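Long-range contacts in ATP-dependent DNA helicase (Mycobacterium smegmatis, PDB 5V9X), which unwinds RNA:DNA hybrids, using ATP to move 3' to 5' along a tracking strand of single-stranded DNA: residues V469-A479 and G530-Q539; R540-D551 and L788-S799. All blocks are in the same frame, centred on the assembly; numbering follows the deposited sequence.

Contact 1 (V469-A479 and G530-Q539); sequences VAVAALEPVDA and GTLTARPGAQ. With nucleotides of chain B.
Val477 and Leu532 face each other as an antiparallel hydrogen-bonded pair, joined by Leu532 N to Val477 O at 3.1 Å and by Val477 N to Leu532 O at 3.2 Å. Their side chains leave the same face of the sheet and run side by side, pointing the same way, so that Val477 CG1 rests 3.9 Å from Leu532 CD1. Tyr525 and Leu504 continue this apolar layer around Leu532. Beyond the pair, Ala479 N donates to Gly530 O at 2.7 Å. The other face carries Asp478 and Thr531. Just upstream, Pro476 lays its CB against two threonine methyls, Thr533 CG2 at 3.7 Å and Thr531 CG2 beside it.

At the far end the chain turns back from helix 461-471 and meets the start of helix 538-543. Here small side chains let the backbones come close: Ala473 CB sits against the base of Gln539, and Val469 CG1 touches Ala538 CB. Gln539 starts with CG anti to its backbone N (chi1 -176°) and stays extended, which carries the amide obliquely past Leu474, whose CD2 lies 3.4 Å from Gln539 NE2. Gln539 NE2 donates to OP1 of DA13 of chain B at 3.3 Å and also to Thr175 O.

Strands 477-478, 531-534 and 523-526, following one another in this order across the sheet, fit the small sheet of a winged helix. The chemistry is therefore divided: backbone bonds and aliphatic packing hold the sheet together, while the neutral amide of Gln539 links the domain to both the DNA backbone and Thr175.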
loop_
_atom_site.group_PDB
_atom_site.type_symbol
_atom_site.label_atom_id
_atom_site.label_comp_id
_atom_site.label_asym_id
_atom_site.label_seq_id
_atom_site.Cartn_x
_atom_site.Cartn_y
_atom_site.Cartn_z
ATOM N N VAL A 469 -19.598 -15.753 4.892
ATOM C CA VAL A 469 -20.321 -16.330 3.765
ATOM C C VAL A 469 -19.490 -17.424 3.107
ATOM O O VAL A 469 -20.019 -18.461 2.691
ATOM C CB VAL A 469 -20.714 -15.234 2.756
ATOM C CG1 VAL A 469 -21.432 -15.842 1.555
ATOM C CG2 VAL A 469 -21.585 -14.182 3.424
ATOM N N ALA A 470 -18.173 -17.220 3.024
ATOM C CA ALA A 470 -17.313 -18.143 2.294
ATOM C C ALA A 470 -17.041 -19.421 3.078
ATOM O O ALA A 470 -17.005 -20.510 2.493
ATOM C CB ALA A 470 -15.998 -17.455 1.937
ATOM N N VAL A 471 -16.836 -19.311 4.394
ATOM C CA VAL A 471 -16.548 -20.498 5.192
ATOM C C VAL A 471 -17.761 -21.419 5.241
ATOM O O VAL A 471 -17.616 -22.640 5.370
ATOM C CB VAL A 471 -16.079 -20.096 6.605
ATOM C CG1 VAL A 471 -17.199 -19.401 7.371
ATOM C CG2 VAL A 471 -15.573 -21.311 7.373
ATOM N N ALA A 472 -18.965 -20.864 5.122
ATOM C CA ALA A 472 -20.196 -21.640 5.170
ATOM C C ALA A 472 -20.829 -21.822 3.797
ATOM O O ALA A 472 -21.989 -22.237 3.712
ATOM C CB ALA A 472 -21.197 -20.984 6.123
ATOM N N ALA A 473 -20.100 -21.521 2.721
ATOM C CA ALA A 473 -20.665 -21.646 1.382
ATOM C C ALA A 473 -20.706 -23.091 0.907
ATOM O O ALA A 473 -21.546 -23.442 0.071
ATOM C CB ALA A 473 -19.870 -20.794 0.394
ATOM N N LEU A 474 -19.818 -23.937 1.423
ATOM C CA LEU A 474 -19.749 -25.333 1.016
ATOM C C LEU A 474 -20.319 -26.290 2.050
ATOM O O LEU A 474 -20.793 -27.370 1.682
ATOM C CB LEU A 474 -18.298 -25.723 0.720
ATOM C CG LEU A 474 -17.534 -24.784 -0.214
ATOM C CD1 LEU A 474 -16.039 -24.896 0.025
ATOM C CD2 LEU A 474 -17.869 -25.085 -1.665
ATOM N N GLU A 475 -20.275 -25.926 3.334
ATOM C CA GLU A 475 -20.700 -26.798 4.422
ATOM C C GLU A 475 -21.420 -25.980 5.489
ATOM O O GLU A 475 -21.353 -24.745 5.468
ATOM C CB GLU A 475 -19.493 -27.519 5.031
ATOM C CG GLU A 475 -18.559 -28.157 4.015
ATOM C CD GLU A 475 -17.790 -29.328 4.581
ATOM O OE1 GLU A 475 -17.274 -29.216 5.713
ATOM O OE2 GLU A 475 -17.713 -30.369 3.893
ATOM N N PRO A 476 -22.130 -26.618 6.421
ATOM C CA PRO A 476 -22.648 -25.881 7.581
ATOM C C PRO A 476 -21.570 -25.761 8.650
ATOM O O PRO A 476 -20.894 -26.739 8.982
ATOM C CB PRO A 476 -23.820 -26.746 8.056
ATOM C CG PRO A 476 -23.422 -28.127 7.672
ATOM C CD PRO A 476 -22.636 -28.004 6.385
ATOM N N VAL A 477 -21.408 -24.557 9.188
ATOM C CA VAL A 477 -20.329 -24.271 10.125
ATOM C C VAL A 477 -20.913 -24.013 11.507
ATOM O O VAL A 477 -22.028 -23.497 11.655
ATOM C CB VAL A 477 -19.464 -23.081 9.648
ATOM C CG1 VAL A 477 -20.147 -21.749 9.941
ATOM C CG2 VAL A 477 -18.078 -23.138 10.272
ATOM N N ASP A 478 -20.153 -24.404 12.527
ATOM C CA ASP A 478 -20.523 -24.141 13.910
ATOM C C ASP A 478 -20.170 -22.698 14.248
ATOM O O ASP A 478 -19.015 -22.284 14.087
ATOM C CB ASP A 478 -19.802 -25.112 14.843
ATOM C CG ASP A 478 -20.297 -25.030 16.275
ATOM O OD1 ASP A 478 -21.379 -24.449 16.503
ATOM O OD2 ASP A 478 -19.601 -25.544 17.175
ATOM N N ALA A 479 -21.163 -21.930 14.707
ATOM C CA ALA A 479 -20.924 -20.527 15.033
ATOM C C ALA A 479 -19.851 -20.376 16.103
ATOM O O ALA A 479 -19.062 -19.424 16.062
ATOM C CB ALA A 479 -22.224 -19.862 15.484
ATOM N N GLY A 530 -26.859 -23.278 16.669
ATOM C CA GLY A 530 -25.617 -22.560 16.464
ATOM C C GLY A 530 -25.004 -22.793 15.105
ATOM O O GLY A 530 -23.781 -22.708 14.961
ATOM N N THR A 531 -25.824 -23.075 14.096
ATOM C CA THR A 531 -25.360 -23.480 12.778
ATOM C C THR A 531 -25.697 -22.414 11.743
ATOM O O THR A 531 -26.801 -21.862 11.741
ATOM C CB THR A 531 -25.985 -24.821 12.370
ATOM O OG1 THR A 531 -25.461 -25.868 13.195
ATOM C CG2 THR A 531 -25.698 -25.142 10.910
ATOM N N LEU A 532 -24.734 -22.130 10.870
ATOM C CA LEU A 532 -24.924 -21.251 9.725
ATOM C C LEU A 532 -24.887 -22.081 8.451
ATOM O O LEU A 532 -23.937 -22.837 8.225
ATOM C CB LEU A 532 -23.843 -20.169 9.673
ATOM C CG LEU A 532 -23.838 -19.114 10.778
ATOM C CD1 LEU A 532 -22.420 -18.874 11.264
ATOM C CD2 LEU A 532 -24.457 -17.821 10.272
ATOM N N THR A 533 -25.921 -21.943 7.625
ATOM C CA THR A 533 -25.963 -22.572 6.315
ATOM C C THR A 533 -26.088 -21.501 5.240
ATOM O O THR A 533 -26.545 -20.383 5.494
ATOM C CB THR A 533 -27.124 -23.570 6.198
ATOM O OG1 THR A 533 -28.337 -22.957 6.650
ATOM C CG2 THR A 533 -26.840 -24.817 7.024
ATOM N N ALA A 534 -25.673 -21.858 4.030
ATOM C CA ALA A 534 -25.653 -20.923 2.918
ATOM C C ALA A 534 -26.978 -20.943 2.170
ATOM O O ALA A 534 -27.618 -21.991 2.035
ATOM C CB ALA A 534 -24.510 -21.257 1.957
ATOM N N ARG A 535 -27.386 -19.778 1.697
ATOM C CA ARG A 535 -28.492 -19.671 0.764
ATOM C C ARG A 535 -27.975 -19.834 -0.658
ATOM O O ARG A 535 -26.780 -19.657 -0.913
ATOM C CB ARG A 535 -29.188 -18.322 0.933
ATOM C CG ARG A 535 -29.656 -18.058 2.349
ATOM C CD ARG A 535 -30.695 -16.960 2.380
ATOM N NE ARG A 535 -30.898 -16.443 3.728
ATOM C CZ ARG A 535 -31.752 -15.472 4.031
ATOM N NH1 ARG A 535 -32.489 -14.914 3.081
ATOM N NH2 ARG A 535 -31.869 -15.060 5.285
ATOM N N PRO A 536 -28.845 -20.195 -1.603
ATOM C CA PRO A 536 -28.383 -20.464 -2.972
ATOM C C PRO A 536 -27.508 -19.350 -3.529
ATOM O O PRO A 536 -27.835 -18.166 -3.435
ATOM C CB PRO A 536 -29.691 -20.595 -3.757
ATOM C CG PRO A 536 -30.657 -21.122 -2.760
ATOM C CD PRO A 536 -30.280 -20.496 -1.442
ATOM N N GLY A 537 -26.373 -19.746 -4.104
ATOM C CA GLY A 537 -25.462 -18.809 -4.726
ATOM C C GLY A 537 -24.483 -18.130 -3.796
ATOM O O GLY A 537 -23.820 -17.176 -4.218
ATOM N N ALA A 538 -24.365 -18.585 -2.548
ATOM C CA ALA A 538 -23.434 -17.952 -1.621
ATOM C C ALA A 538 -21.995 -18.108 -2.094
ATOM O O ALA A 538 -21.214 -17.149 -2.061
ATOM C CB ALA A 538 -23.605 -18.534 -0.220
ATOM N N GLN A 539 -21.627 -19.309 -2.546
ATOM C CA GLN A 539 -20.266 -19.538 -3.020
ATOM C C GLN A 539 -19.950 -18.664 -4.225
ATOM O O GLN A 539 -18.909 -17.999 -4.267
ATOM C CB GLN A 539 -20.066 -21.012 -3.365
ATOM C CG GLN A 539 -18.649 -21.347 -3.782
ATOM C CD GLN A 539 -18.564 -22.632 -4.575
ATOM O OE1 GLN A 539 -19.532 -23.043 -5.217
ATOM N NE2 GLN A 539 -17.403 -23.276 -4.539
ATOM P P DA B 13 -16.132 -25.656 -7.143
ATOM O OP1 DA B 13 -15.939 -25.972 -5.711
ATOM O OP2 DA B 13 -15.155 -26.147 -8.140
ATOM O "O5'" DA B 13 -17.575 -26.162 -7.591
ATOM C "C5'" DA B 13 -18.711 -25.347 -7.343
ATOM C "C4'" DA B 13 -19.858 -25.728 -8.258
ATOM O "O4'" DA B 13 -19.664 -25.122 -9.563
ATOM C "C3'" DA B 13 -20.011 -27.224 -8.508
ATOM O "O3'" DA B 13 -21.385 -27.555 -8.600
ATOM C "C2'" DA B 13 -19.294 -27.420 -9.841
ATOM C "C1'" DA B 13 -19.634 -26.125 -10.557
ATOM N N9 DA B 13 -18.647 -25.746 -11.559
ATOM C C8 DA B 13 -17.360 -26.196 -11.660
ATOM N N7 DA B 13 -16.695 -25.676 -12.664
ATOM C C5 DA B 13 -17.610 -24.825 -13.261
ATOM C C6 DA B 13 -17.524 -23.973 -14.380
ATOM N N6 DA B 13 -16.419 -23.843 -15.123
ATOM N N1 DA B 13 -18.622 -23.260 -14.708
ATOM C C2 DA B 13 -19.725 -23.394 -13.962
ATOM N N3 DA B 13 -19.924 -24.159 -12.891
ATOM C C4 DA B 13 -18.817 -24.856 -12.591
#

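Contact 2 (R540-D551 and L788-S799). With nucleotides of chain B.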
loop_
_atom_site.group_PDB
_atom_site.type_symbol
_atom_site.label_atom_id
_atom_site.label_comp_id
_atom_site.label_asym_id
_atom_site.label_seq_id
_atom_site.Cartn_x
_atom_site.Cartn_y
_atom_site.Cartn_z
ATOM N N ARG A 540 -20.842 -18.653 -5.221
ATOM C CA ARG A 540 -20.629 -17.801 -6.387
ATOM C C ARG A 540 -20.561 -16.332 -5.994
ATOM O O ARG A 540 -19.899 -15.535 -6.670
ATOM C CB ARG A 540 -21.736 -18.024 -7.419
ATOM C CG ARG A 540 -21.403 -17.465 -8.793
ATOM C CD ARG A 540 -22.535 -17.665 -9.783
ATOM N NE ARG A 540 -22.115 -17.340 -11.144
ATOM C CZ ARG A 540 -22.947 -17.197 -12.171
ATOM N NH1 ARG A 540 -24.254 -17.341 -11.997
ATOM N NH2 ARG A 540 -22.472 -16.904 -13.374
ATOM N N LEU A 541 -21.228 -15.959 -4.902
ATOM C CA LEU A 541 -21.148 -14.587 -4.416
ATOM C C LEU A 541 -19.787 -14.297 -3.794
ATOM O O LEU A 541 -19.218 -13.220 -4.007
ATOM C CB LEU A 541 -22.262 -14.332 -3.407
ATOM C CG LEU A 541 -22.143 -13.027 -2.626
ATOM C CD1 LEU A 541 -22.303 -11.834 -3.550
ATOM C CD2 LEU A 541 -23.174 -12.996 -1.526
ATOM N N ALA A 542 -19.251 -15.244 -3.022
ATOM C CA ALA A 542 -17.980 -15.008 -2.345
ATOM C C ALA A 542 -16.815 -15.037 -3.325
ATOM O O ALA A 542 -15.893 -14.220 -3.224
ATOM C CB ALA A 542 -17.775 -16.041 -1.237
ATOM N N VAL A 543 -16.834 -15.967 -4.278
ATOM C CA VAL A 543 -15.685 -16.119 -5.162
ATOM C C VAL A 543 -15.629 -15.003 -6.203
ATOM O O VAL A 543 -14.547 -14.671 -6.699
ATOM C CB VAL A 543 -15.692 -17.512 -5.816
ATOM C CG1 VAL A 543 -15.630 -18.593 -4.747
ATOM C CG2 VAL A 543 -16.926 -17.691 -6.679
ATOM N N THR A 544 -16.764 -14.400 -6.547
ATOM C CA THR A 544 -16.781 -13.257 -7.449
ATOM C C THR A 544 -16.688 -11.925 -6.709
ATOM O O THR A 544 -16.903 -10.874 -7.320
ATOM C CB THR A 544 -18.039 -13.282 -8.322
ATOM O OG1 THR A 544 -19.207 -13.283 -7.492
ATOM C CG2 THR A 544 -18.045 -14.518 -9.212
ATOM N N SER A 545 -16.362 -11.950 -5.414
ATOM C CA SER A 545 -16.299 -10.718 -4.633
ATOM C C SER A 545 -15.064 -9.894 -4.965
ATOM O O SER A 545 -15.119 -8.659 -4.936
ATOM C CB SER A 545 -16.312 -11.041 -3.140
ATOM O OG SER A 545 -15.062 -11.564 -2.727
ATOM N N GLY A 546 -13.946 -10.548 -5.266
ATOM C CA GLY A 546 -12.702 -9.856 -5.512
ATOM C C GLY A 546 -11.838 -9.632 -4.291
ATOM O O GLY A 546 -10.729 -9.102 -4.429
ATOM N N GLY A 547 -12.306 -10.010 -3.104
ATOM C CA GLY A 547 -11.505 -9.885 -1.903
ATOM C C GLY A 547 -11.734 -8.598 -1.137
ATOM O O GLY A 547 -12.875 -8.154 -0.981
ATOM N N ALA A 548 -10.651 -7.987 -0.655
ATOM C CA ALA A 548 -10.746 -6.787 0.163
ATOM C C ALA A 548 -10.498 -5.499 -0.608
ATOM O O ALA A 548 -10.931 -4.435 -0.153
ATOM C CB ALA A 548 -9.757 -6.863 1.332
ATOM N N ILE A 549 -9.821 -5.561 -1.747
ATOM C CA ILE A 549 -9.526 -4.339 -2.504
ATOM C C ILE A 549 -10.832 -3.728 -3.003
ATOM O O ILE A 549 -11.649 -4.437 -3.615
ATOM C CB ILE A 549 -8.579 -4.645 -3.664
ATOM C CG1 ILE A 549 -7.199 -5.039 -3.128
ATOM C CG2 ILE A 549 -8.464 -3.443 -4.591
ATOM C CD1 ILE A 549 -6.232 -5.496 -4.198
ATOM N N PRO A 550 -11.078 -2.445 -2.763
ATOM C CA PRO A 550 -12.365 -1.855 -3.136
ATOM C C PRO A 550 -12.417 -1.426 -4.592
ATOM O O PRO A 550 -11.401 -1.129 -5.225
ATOM C CB PRO A 550 -12.466 -0.638 -2.209
ATOM C CG PRO A 550 -11.046 -0.234 -1.999
ATOM C CD PRO A 550 -10.240 -1.508 -1.992
ATOM N N ASP A 551 -13.639 -1.394 -5.121
ATOM C CA ASP A 551 -13.904 -0.813 -6.434
ATOM C C ASP A 551 -13.886 0.702 -6.291
ATOM O O ASP A 551 -14.823 1.300 -5.757
ATOM C CB ASP A 551 -15.243 -1.290 -6.985
ATOM C CG ASP A 551 -15.173 -2.688 -7.568
ATOM O OD1 ASP A 551 -14.064 -3.261 -7.620
ATOM O OD2 ASP A 551 -16.231 -3.212 -7.982
ATOM N N LEU A 788 -20.649 -8.160 1.167
ATOM C CA LEU A 788 -21.528 -8.913 0.274
ATOM C C LEU A 788 -23.007 -8.676 0.574
ATOM O O LEU A 788 -23.826 -9.588 0.444
ATOM C CB LEU A 788 -21.214 -10.416 0.317
ATOM C CG LEU A 788 -19.760 -10.822 0.074
ATOM C CD1 LEU A 788 -19.564 -12.308 0.343
ATOM C CD2 LEU A 788 -19.348 -10.469 -1.342
ATOM N N LEU A 789 -23.365 -7.452 0.964
ATOM C CA LEU A 789 -24.736 -7.131 1.335
ATOM C C LEU A 789 -25.492 -6.344 0.273
ATOM O O LEU A 789 -26.728 -6.332 0.302
ATOM C CB LEU A 789 -24.756 -6.334 2.643
ATOM C CG LEU A 789 -24.175 -7.048 3.861
ATOM C CD1 LEU A 789 -24.197 -6.126 5.056
ATOM C CD2 LEU A 789 -24.950 -8.320 4.156
ATOM N N LEU A 790 -24.790 -5.685 -0.646
ATOM C CA LEU A 790 -25.460 -4.908 -1.679
ATOM C C LEU A 790 -26.022 -5.828 -2.758
ATOM O O LEU A 790 -25.356 -6.780 -3.170
ATOM C CB LEU A 790 -24.496 -3.911 -2.316
ATOM C CG LEU A 790 -24.009 -2.737 -1.472
ATOM C CD1 LEU A 790 -23.099 -1.847 -2.301
ATOM C CD2 LEU A 790 -25.190 -1.950 -0.927
ATOM N N PRO A 791 -27.240 -5.568 -3.234
ATOM C CA PRO A 791 -27.762 -6.335 -4.372
ATOM C C PRO A 791 -26.990 -5.995 -5.640
ATOM O O PRO A 791 -26.772 -4.824 -5.955
ATOM C CB PRO A 791 -29.228 -5.894 -4.459
ATOM C CG PRO A 791 -29.257 -4.551 -3.811
ATOM C CD PRO A 791 -28.212 -4.581 -2.733
ATOM N N ARG A 792 -26.564 -7.028 -6.358
ATOM C CA ARG A 792 -25.801 -6.866 -7.586
ATOM C C ARG A 792 -26.695 -7.088 -8.805
ATOM O O ARG A 792 -27.823 -7.575 -8.704
ATOM C CB ARG A 792 -24.600 -7.822 -7.605
ATOM C CG ARG A 792 -24.880 -9.205 -7.037
ATOM C CD ARG A 792 -23.655 -10.110 -7.118
ATOM N NE ARG A 792 -22.503 -9.568 -6.400
ATOM C CZ ARG A 792 -21.309 -10.154 -6.354
ATOM N NH1 ARG A 792 -21.106 -11.303 -6.985
ATOM N NH2 ARG A 792 -20.316 -9.592 -5.678
ATOM N N ARG A 793 -26.171 -6.707 -9.975
ATOM C CA ARG A 793 -26.945 -6.793 -11.209
ATOM C C ARG A 793 -26.899 -8.184 -11.825
ATOM O O ARG A 793 -27.819 -8.564 -12.559
ATOM C CB ARG A 793 -26.440 -5.764 -12.220
ATOM C CG ARG A 793 -26.743 -4.322 -11.850
ATOM C CD ARG A 793 -27.561 -3.648 -12.938
ATOM N NE ARG A 793 -28.871 -3.225 -12.452
ATOM C CZ ARG A 793 -29.878 -2.861 -13.239
ATOM N NH1 ARG A 793 -29.731 -2.875 -14.559
ATOM N NH2 ARG A 793 -31.034 -2.490 -12.709
ATOM N N HIS A 794 -25.842 -8.947 -11.553
ATOM C CA HIS A 794 -25.690 -10.312 -12.028
ATOM C C HIS A 794 -25.064 -11.107 -10.891
ATOM O O HIS A 794 -24.110 -10.630 -10.257
ATOM C CB HIS A 794 -24.807 -10.389 -13.281
ATOM C CG HIS A 794 -24.881 -11.705 -13.994
ATOM N ND1 HIS A 794 -24.297 -12.854 -13.504
ATOM C CD2 HIS A 794 -25.464 -12.051 -15.166
ATOM C CE1 HIS A 794 -24.521 -13.852 -14.340
ATOM N NE2 HIS A 794 -25.227 -13.392 -15.357
ATOM N N PRO A 795 -25.581 -12.306 -10.599
ATOM C CA PRO A 795 -25.079 -13.047 -9.428
ATOM C C PRO A 795 -23.585 -13.315 -9.464
ATOM O O PRO A 795 -22.921 -13.227 -8.424
ATOM C CB PRO A 795 -25.890 -14.351 -9.472
ATOM C CG PRO A 795 -27.130 -13.997 -10.219
ATOM C CD PRO A 795 -26.707 -12.993 -11.252
ATOM N N GLY A 796 -23.032 -13.628 -10.633
ATOM C CA GLY A 796 -21.617 -13.923 -10.733
ATOM C C GLY A 796 -20.783 -12.769 -11.251
ATOM O O GLY A 796 -19.762 -12.984 -11.910
ATOM N N LYS A 797 -21.199 -11.540 -10.957
ATOM C CA LYS A 797 -20.483 -10.365 -11.434
ATOM C C LYS A 797 -20.642 -9.239 -10.426
ATOM O O LYS A 797 -21.759 -8.947 -9.991
ATOM C CB LYS A 797 -20.997 -9.929 -12.811
ATOM C CG LYS A 797 -19.912 -9.404 -13.735
ATOM C CD LYS A 797 -20.436 -9.177 -15.145
ATOM C CE LYS A 797 -21.325 -7.949 -15.212
ATOM N NZ LYS A 797 -21.843 -7.723 -16.588
ATOM N N ARG A 798 -19.525 -8.618 -10.057
ATOM C CA ARG A 798 -19.566 -7.477 -9.154
ATOM C C ARG A 798 -20.263 -6.309 -9.840
ATOM O O ARG A 798 -19.910 -5.935 -10.963
ATOM C CB ARG A 798 -18.149 -7.087 -8.729
ATOM C CG ARG A 798 -18.062 -6.456 -7.350
ATOM C CD ARG A 798 -16.618 -6.177 -6.946
ATOM N NE ARG A 798 -15.750 -7.331 -7.159
ATOM C CZ ARG A 798 -14.734 -7.354 -8.014
ATOM N NH1 ARG A 798 -14.444 -6.278 -8.734
ATOM N NH2 ARG A 798 -13.998 -8.450 -8.145
ATOM N N SER A 799 -21.260 -5.743 -9.166
ATOM C CA SER A 799 -22.083 -4.705 -9.766
ATOM C C SER A 799 -21.226 -3.509 -10.179
ATOM O O SER A 799 -20.209 -3.216 -9.544
ATOM C CB SER A 799 -23.171 -4.261 -8.791
ATOM O OG SER A 799 -22.616 -3.909 -7.536
ATOM P P DG B 11 -10.395 -15.008 -11.005
ATOM O OP1 DG B 11 -9.036 -15.590 -10.931
ATOM O OP2 DG B 11 -10.982 -14.624 -12.307
ATOM O "O5'" DG B 11 -11.424 -16.003 -10.308
ATOM C "C5'" DG B 11 -12.793 -15.663 -10.237
ATOM C "C4'" DG B 11 -13.555 -16.737 -9.497
ATOM O "O4'" DG B 11 -14.972 -16.548 -9.696
ATOM C "C3'" DG B 11 -13.233 -18.162 -9.939
ATOM O "O3'" DG B 11 -12.848 -18.932 -8.816
ATOM C "C2'" DG B 11 -14.534 -18.674 -10.572
ATOM C "C1'" DG B 11 -15.590 -17.787 -9.931
ATOM N N9 DG B 11 -16.747 -17.545 -10.784
ATOM C C8 DG B 11 -18.051 -17.912 -10.545
ATOM N N7 DG B 11 -18.873 -17.546 -11.489
ATOM C C5 DG B 11 -18.064 -16.889 -12.408
ATOM C C6 DG B 11 -18.393 -16.274 -13.638
ATOM O O6 DG B 11 -19.503 -16.185 -14.179
ATOM N N1 DG B 11 -17.272 -15.726 -14.257
ATOM C C2 DG B 11 -15.994 -15.768 -13.748
ATOM N N2 DG B 11 -15.038 -15.183 -14.485
ATOM N N3 DG B 11 -15.673 -16.340 -12.597
ATOM C C4 DG B 11 -16.754 -16.878 -11.984
ATOM P P DG B 9 -1.107 -7.359 -8.789
ATOM O OP1 DG B 9 0.081 -8.240 -8.829
ATOM O OP2 DG B 9 -1.492 -6.572 -9.983
ATOM O "O5'" DG B 9 -2.367 -8.223 -8.343
ATOM C "C5'" DG B 9 -2.381 -8.834 -7.060
ATOM C "C4'" DG B 9 -3.743 -9.428 -6.762
ATOM O "O4'" DG B 9 -4.693 -8.360 -6.519
ATOM C "C3'" DG B 9 -4.329 -10.283 -7.880
ATOM O "O3'" DG B 9 -4.960 -11.426 -7.330
ATOM C "C2'" DG B 9 -5.334 -9.349 -8.554
ATOM C "C1'" DG B 9 -5.794 -8.478 -7.393
ATOM N N9 DG B 9 -6.189 -7.133 -7.801
ATOM C C8 DG B 9 -5.405 -6.201 -8.434
ATOM N N7 DG B 9 -6.023 -5.079 -8.673
ATOM C C5 DG B 9 -7.297 -5.276 -8.162
ATOM C C6 DG B 9 -8.407 -4.403 -8.132
ATOM O O6 DG B 9 -8.486 -3.246 -8.567
ATOM N N1 DG B 9 -9.511 -4.992 -7.522
ATOM C C2 DG B 9 -9.537 -6.267 -7.004
ATOM N N2 DG B 9 -10.696 -6.661 -6.453
ATOM N N3 DG B 9 -8.499 -7.097 -7.026
ATOM C C4 DG B 9 -7.417 -6.535 -7.619
ATOM P P DT B 8 -1.565 -1.947 -10.569
ATOM O OP1 DT B 8 -0.568 -2.349 -11.581
ATOM O OP2 DT B 8 -2.964 -1.699 -10.982
ATOM O "O5'" DT B 8 -1.581 -3.032 -9.395
ATOM C "C5'" DT B 8 -0.414 -3.243 -8.607
ATOM C "C4'" DT B 8 -0.759 -3.961 -7.314
ATOM O "O4'" DT B 8 -1.464 -3.072 -6.431
ATOM C "C3'" DT B 8 -1.678 -5.162 -7.476
ATOM O "O3'" DT B 8 -0.899 -6.340 -7.565
ATOM C "C2'" DT B 8 -2.545 -5.151 -6.198
ATOM C "C1'" DT B 8 -2.154 -3.848 -5.490
ATOM N N1 DT B 8 -3.318 -3.060 -4.991
ATOM C C2 DT B 8 -3.489 -2.901 -3.636
ATOM O O2 DT B 8 -2.732 -3.374 -2.808
ATOM N N3 DT B 8 -4.585 -2.162 -3.280
ATOM C C4 DT B 8 -5.510 -1.578 -4.128
ATOM O O4 DT B 8 -6.465 -0.929 -3.710
ATOM C C5 DT B 8 -5.271 -1.784 -5.537
ATOM C C7 DT B 8 -6.205 -1.198 -6.552
ATOM C C6 DT B 8 -4.200 -2.506 -5.895
#
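Leu541 and Leu788 lie alongside each other, pointing opposite ways, with Leu541 CD2 3.7 Å from Leu788 CB, and form the close-packed core together with Ser545 CB. The other branch of Leu541 lies over a flat charge: CD1 stands 3.4 Å above the centre of the Arg792 guanidinium, whose opposite face lies against Lys797 O. Held between them, Arg792 NH1 donates within the guanidinium plane to Thr544 OG1 (2.8 Å) and Pro795 O.

Extended Arg540 passes over Gly796 CA and donates through nearly straight bonds to DG11 of chain B, with NE on N7 (3.3 Å) and NH2 on O6 (3.2 Å). The grip is looser at Arg798, which bends at chi3 (-49°) to give a weak bond from NE to Ser545 O and a salt bridge from NH1 to Asp551 OD1 (3.2 Å) whose hydrogen bond is weak, while NH2 bonds to O2 of a cytosine base of the DNA. On the solvent side, exposed His794 turns its ring edge to the Arg540 guanidinium, the planes 87° apart, beside exposed Pro795.

Helix 461-471 backs the core through Val469 and Gln466. Arg522, just before strand 523-526, holds Leu788 O, and helices 774-786 and 801-815 flank the loop 788-799.

Overall arrangement
Contact 1 is complete in sequence before contact 2 begins, and helix 538-543 runs from one into the other; their centres lie about 17 Å apart on the same side of the chain's centre. They also touch directly, Ala470 packing on Ala542 and Val469 on Leu788, so helix 461-471 serves both. Contact 1 is internal to the winged-helix range, tying its short sheet to the two helices. Contact 2 reaches some 240 residues ahead and joins that range to the DEAD/H associated range. Both contacts meet chain B: helix 538-543 brings Gln539 to DA13 and Arg540 and Val543 to DG11, and the loop after it brings Gly546 to DG9 and Ile549 to DG9 and DT8.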